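Local structure of D-galactonate dehydratase family member SEN1436 (Salmonella enterica subsp. enterica serovar Enteritidis, 3TW9) at residues F241-E251 and Y268-P279. The protein dehydrates D-gluconate to 2-dehydro-3-deoxy-D-gluconate, though only weakly in vitro, using one magnesium ion per subunit. Numbering follows the deposited sequence. Where two conformers were deposited one is given.
Sequences FGIEFIHDVHE and YQLFYLEDPVAP
I246 lies across one face of the Y272 ring, with CG1 4.0 Å from the ring centroid in a CH-pi contact, CG2 reaching CE1, and CD1 running on to CD2 of F271. Chi1 of -78° sets I246 CG1 beside its own backbone N and so over the ring; the Y272 hydroxyl is hydrogen-bonded to that of Y150. On the other face of the sheet, CD1 of L273 meets the edge of the H247 imidazole, 3.8 Å from CD2, and also packs on V249 CG2; Y224 and the C178 carbonyl hold the two ring nitrogens of H247. The two strands, 244-248 and 272-274, are parallel neighbours joined through helix 255-265, a beta-alpha-beta crossover of the (beta/alpha)-barrel domain of the enolase superfamily, and such barrels carry their catalytic groups at the C-terminal ends of the strands. H247 works both ways along the backbone, its N donating to Y272 O and its O accepting from E274 N at 2.8 Å; V249 N then binds E274 O. Framed by these bonds are two magnesium ligands, D248 and E274, whose carboxylates stack with planes 2° apart, D248 OD2 lying 3.5 Å from E274 OE1. Such like charges would probably repel without a cation; R321 forms a salt bridge with E274 OE2, and a water lies between D248 OD1 and D275 OD2, 2.6 Å from the latter. H250, by similarity a proton donor/acceptor, comes two residues after D248, its ND1 hydrogen-bonded to the C-terminal carboxylate of P442, and E251 N closes on D275 O at 3.0 Å. At the opposite end a second water joins E244 OE1, F245 N and Q269 O.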
loop_
_atom_site.group_PDB
_atom_site.type_symbol
_atom_site.label_atom_id
_atom_site.label_comp_id
_atom_site.label_asym_id
_atom_site.label_seq_id
_atom_site.Cartn_x
_atom_site.Cartn_y
_atom_site.Cartn_z
ATOM N N PHE C 241 14.948 18.785 -27.198
ATOM C CA PHE C 241 14.462 18.564 -25.834
ATOM C C PHE C 241 13.228 17.684 -25.751
ATOM O O PHE C 241 12.747 17.418 -24.655
ATOM C CB PHE C 241 14.201 19.903 -25.133
ATOM C CG PHE C 241 15.438 20.557 -24.583
ATOM C CD1 PHE C 241 15.785 20.396 -23.246
ATOM C CD2 PHE C 241 16.248 21.338 -25.396
ATOM C CE1 PHE C 241 16.933 21.001 -22.746
ATOM C CE2 PHE C 241 17.397 21.937 -24.901
ATOM C CZ PHE C 241 17.741 21.767 -23.575
ATOM N N GLY C 242 12.721 17.228 -26.894
ATOM C CA GLY C 242 11.572 16.332 -26.926
ATOM C C GLY C 242 11.893 14.948 -26.377
ATOM O O GLY C 242 11.098 14.377 -25.625
ATOM N N ILE C 243 13.067 14.426 -26.741
ATOM C CA ILE C 243 13.557 13.129 -26.251
ATOM C C ILE C 243 13.854 13.213 -24.744
ATOM O O ILE C 243 14.430 14.181 -24.279
ATOM C CB ILE C 243 14.804 12.646 -27.057
ATOM C CG1 ILE C 243 15.301 11.269 -26.590
ATOM C CG2 ILE C 243 15.935 13.681 -27.051
ATOM C CD1 ILE C 243 14.303 10.149 -26.835
ATOM N N GLU C 244 13.418 12.203 -24.001
ATOM C CA GLU C 244 13.721 12.126 -22.573
ATOM C C GLU C 244 15.052 11.405 -22.335
ATOM O O GLU C 244 15.296 10.320 -22.889
ATOM C CB GLU C 244 12.590 11.437 -21.799
ATOM C CG GLU C 244 11.228 12.132 -21.838
ATOM C CD GLU C 244 11.155 13.447 -21.049
ATOM O OE1 GLU C 244 12.021 13.718 -20.194
ATOM O OE2 GLU C 244 10.221 14.227 -21.302
ATOM N N PHE C 245 15.901 12.022 -21.510
ATOM C CA PHE C 245 17.236 11.510 -21.181
ATOM C C PHE C 245 17.328 11.079 -19.731
ATOM O O PHE C 245 16.850 11.783 -18.839
ATOM C CB PHE C 245 18.298 12.593 -21.368
ATOM C CG PHE C 245 18.601 12.943 -22.800
ATOM C CD1 PHE C 245 18.310 12.052 -23.839
ATOM C CD2 PHE C 245 19.245 14.139 -23.097
ATOM C CE1 PHE C 245 18.619 12.375 -25.154
ATOM C CE2 PHE C 245 19.556 14.476 -24.426
ATOM C CZ PHE C 245 19.237 13.572 -25.446
ATOM N N ILE C 246 17.910 9.904 -19.532
ATOM C CA ILE C 246 18.298 9.412 -18.208
ATOM C C ILE C 246 19.813 9.281 -18.132
ATOM O O ILE C 246 20.459 8.870 -19.088
ATOM C CB ILE C 246 17.592 8.069 -17.924
ATOM C CG1 ILE C 246 16.147 8.369 -17.529
ATOM C CG2 ILE C 246 18.339 7.202 -16.849
ATOM C CD1 ILE C 246 15.277 7.261 -17.685
ATOM N N HIS C 247 20.391 9.663 -16.998
ATOM C CA HIS C 247 21.806 9.447 -16.787
ATOM C C HIS C 247 22.000 8.768 -15.453
ATOM O O HIS C 247 21.447 9.212 -14.450
ATOM C CB HIS C 247 22.616 10.756 -16.827
ATOM C CG HIS C 247 24.086 10.526 -16.653
ATOM N ND1 HIS C 247 24.855 9.935 -17.633
ATOM C CD2 HIS C 247 24.904 10.706 -15.588
ATOM C CE1 HIS C 247 26.102 9.818 -17.204
ATOM N NE2 HIS C 247 26.156 10.269 -15.960
ATOM N N ASP C 248 22.816 7.724 -15.449
ATOM C CA ASP C 248 23.105 6.959 -14.236
ATOM C C ASP C 248 24.495 7.301 -13.698
ATOM O O ASP C 248 25.524 6.969 -14.293
ATOM C CB ASP C 248 22.998 5.450 -14.592
ATOM C CG ASP C 248 22.961 4.540 -13.383
ATOM O OD1 ASP C 248 23.013 5.040 -12.244
ATOM O OD2 ASP C 248 22.860 3.301 -13.573
ATOM N N VAL C 249 24.532 7.955 -12.542
ATOM C CA VAL C 249 25.795 8.197 -11.819
ATOM C C VAL C 249 26.383 6.885 -11.241
ATOM O O VAL C 249 27.601 6.753 -11.130
ATOM C CB VAL C 249 25.563 9.223 -10.684
ATOM C CG1 VAL C 249 26.842 9.507 -9.907
ATOM C CG2 VAL C 249 25.010 10.515 -11.265
ATOM N N HIS C 250 25.499 5.959 -10.850
ATOM C CA HIS C 250 25.849 4.604 -10.399
ATOM C C HIS C 250 26.859 4.649 -9.280
ATOM O O HIS C 250 27.854 3.938 -9.324
ATOM C CB HIS C 250 26.400 3.773 -11.578
ATOM C CG HIS C 250 26.113 2.307 -11.494
ATOM N ND1 HIS C 250 26.915 1.427 -10.801
ATOM C CD2 HIS C 250 25.105 1.565 -12.014
ATOM C CE1 HIS C 250 26.415 0.207 -10.900
ATOM N NE2 HIS C 250 25.318 0.262 -11.634
ATOM N N GLU C 251 26.623 5.543 -8.311
ATOM C CA GLU C 251 27.430 5.652 -7.093
ATOM C C GLU C 251 28.936 5.906 -7.310
ATOM O O GLU C 251 29.752 5.617 -6.420
ATOM C CB GLU C 251 27.151 4.448 -6.130
ATOM C CG GLU C 251 27.616 3.021 -6.587
ATOM C CD GLU C 251 27.507 1.939 -5.520
ATOM O OE1 GLU C 251 27.927 0.772 -5.747
ATOM O OE2 GLU C 251 26.977 2.228 -4.443
ATOM N N TYR C 268 19.568 20.893 -18.671
ATOM C CA TYR C 268 19.386 19.876 -19.729
ATOM C C TYR C 268 18.123 19.035 -19.544
ATOM O O TYR C 268 17.814 18.168 -20.388
ATOM C CB TYR C 268 20.639 19.001 -19.848
ATOM C CG TYR C 268 21.876 19.821 -20.036
ATOM C CD1 TYR C 268 21.988 20.696 -21.128
ATOM C CD2 TYR C 268 22.936 19.750 -19.129
ATOM C CE1 TYR C 268 23.125 21.480 -21.316
ATOM C CE2 TYR C 268 24.085 20.530 -19.308
ATOM C CZ TYR C 268 24.169 21.395 -20.406
ATOM O OH TYR C 268 25.292 22.172 -20.595
ATOM N N GLN C 269 17.414 19.310 -18.437
ATOM C CA GLN C 269 16.071 18.775 -18.197
ATOM C C GLN C 269 16.019 17.252 -18.318
ATOM O O GLN C 269 15.238 16.716 -19.123
ATOM C CB GLN C 269 15.065 19.416 -19.170
ATOM C CG GLN C 269 14.999 20.944 -19.125
ATOM C CD GLN C 269 13.821 21.444 -18.312
ATOM O OE1 GLN C 269 13.324 20.740 -17.438
ATOM N NE2 GLN C 269 13.365 22.661 -18.602
ATOM N N LEU C 270 16.864 16.564 -17.548
ATOM C CA LEU C 270 16.861 15.107 -17.530
ATOM C C LEU C 270 15.558 14.573 -16.960
ATOM O O LEU C 270 14.943 15.195 -16.097
ATOM C CB LEU C 270 18.050 14.560 -16.721
ATOM C CG LEU C 270 19.365 14.406 -17.496
ATOM C CD1 LEU C 270 19.896 15.738 -18.017
ATOM C CD2 LEU C 270 20.419 13.713 -16.647
ATOM N N PHE C 271 15.130 13.426 -17.456
ATOM C CA PHE C 271 13.968 12.753 -16.887
ATOM C C PHE C 271 14.302 12.284 -15.464
ATOM O O PHE C 271 13.499 12.437 -14.544
ATOM C CB PHE C 271 13.570 11.577 -17.777
ATOM C CG PHE C 271 12.341 10.855 -17.326
ATOM C CD1 PHE C 271 11.083 11.365 -17.592
ATOM C CD2 PHE C 271 12.444 9.632 -16.645
ATOM C CE1 PHE C 271 9.927 10.675 -17.173
ATOM C CE2 PHE C 271 11.300 8.958 -16.226
ATOM C CZ PHE C 271 10.055 9.463 -16.497
ATOM N N TYR C 272 15.491 11.704 -15.318
ATOM C CA TYR C 272 16.101 11.562 -14.008
ATOM C C TYR C 272 17.613 11.381 -14.017
ATOM O O TYR C 272 18.198 10.931 -15.007
ATOM C CB TYR C 272 15.363 10.529 -13.136
ATOM C CG TYR C 272 15.333 9.067 -13.499
ATOM C CD1 TYR C 272 16.515 8.304 -13.671
ATOM C CD2 TYR C 272 14.098 8.402 -13.549
ATOM C CE1 TYR C 272 16.432 6.899 -13.909
ATOM C CE2 TYR C 272 14.014 7.057 -13.796
ATOM C CZ TYR C 272 15.162 6.306 -13.984
ATOM O OH TYR C 272 14.990 4.937 -14.199
ATOM N N LEU C 273 18.224 11.754 -12.890
ATOM C CA LEU C 273 19.635 11.468 -12.609
ATOM C C LEU C 273 19.630 10.376 -11.552
ATOM O O LEU C 273 19.014 10.542 -10.495
ATOM C CB LEU C 273 20.328 12.704 -12.049
ATOM C CG LEU C 273 21.841 12.615 -11.758
ATOM C CD1 LEU C 273 22.625 12.424 -13.071
ATOM C CD2 LEU C 273 22.315 13.868 -11.081
ATOM N N GLU C 274 20.296 9.269 -11.862
ATOM C CA GLU C 274 20.151 8.017 -11.133
ATOM C C GLU C 274 21.343 7.678 -10.246
ATOM O O GLU C 274 22.503 7.870 -10.629
ATOM C CB GLU C 274 19.913 6.868 -12.119
ATOM C CG GLU C 274 19.681 5.544 -11.421
ATOM C CD GLU C 274 19.652 4.404 -12.361
ATOM O OE1 GLU C 274 19.647 4.671 -13.567
ATOM O OE2 GLU C 274 19.603 3.246 -11.881
ATOM N N ASP C 275 21.018 7.128 -9.076
ATOM C CA ASP C 275 22.020 6.749 -8.046
ATOM C C ASP C 275 23.138 7.750 -7.855
ATOM O O ASP C 275 24.315 7.408 -7.998
ATOM C CB ASP C 275 22.545 5.337 -8.281
ATOM C CG ASP C 275 21.484 4.305 -8.133
ATOM O OD1 ASP C 275 20.320 4.654 -7.822
ATOM O OD2 ASP C 275 21.781 3.099 -8.377
ATOM N N PRO C 276 22.780 9.016 -7.509
ATOM C CA PRO C 276 23.827 9.985 -7.261
ATOM C C PRO C 276 24.670 9.632 -6.011
ATOM O O PRO C 276 25.787 10.116 -5.866
ATOM C CB PRO C 276 23.049 11.295 -7.037
ATOM C CG PRO C 276 21.692 10.881 -6.595
ATOM C CD PRO C 276 21.433 9.619 -7.385
ATOM N N VAL C 277 24.106 8.831 -5.111
ATOM C CA VAL C 277 24.867 8.359 -3.944
ATOM C C VAL C 277 24.719 6.858 -3.802
ATOM O O VAL C 277 23.741 6.272 -4.279
ATOM C CB VAL C 277 24.475 9.079 -2.609
ATOM C CG1 VAL C 277 24.743 10.557 -2.725
ATOM C CG2 VAL C 277 22.984 8.839 -2.212
ATOM N N ALA C 278 25.686 6.252 -3.126
ATOM C CA ALA C 278 25.590 4.877 -2.630
ATOM C C ALA C 278 24.506 4.768 -1.536
ATOM O O ALA C 278 24.208 5.760 -0.850
ATOM C CB ALA C 278 26.945 4.477 -2.050
ATOM N N PRO C 279 23.929 3.563 -1.330
ATOM C CA PRO C 279 22.977 3.368 -0.242
ATOM C C PRO C 279 23.565 3.748 1.117
ATOM O O PRO C 279 22.859 4.302 1.974
ATOM C CB PRO C 279 22.727 1.873 -0.236
ATOM C CG PRO C 279 23.075 1.420 -1.572
ATOM C CD PRO C 279 24.125 2.316 -2.107
HETATM O O HOH W 1 14.515 14.461 -20.475
HETATM O O HOH W 2 22.446 2.686 -10.885
#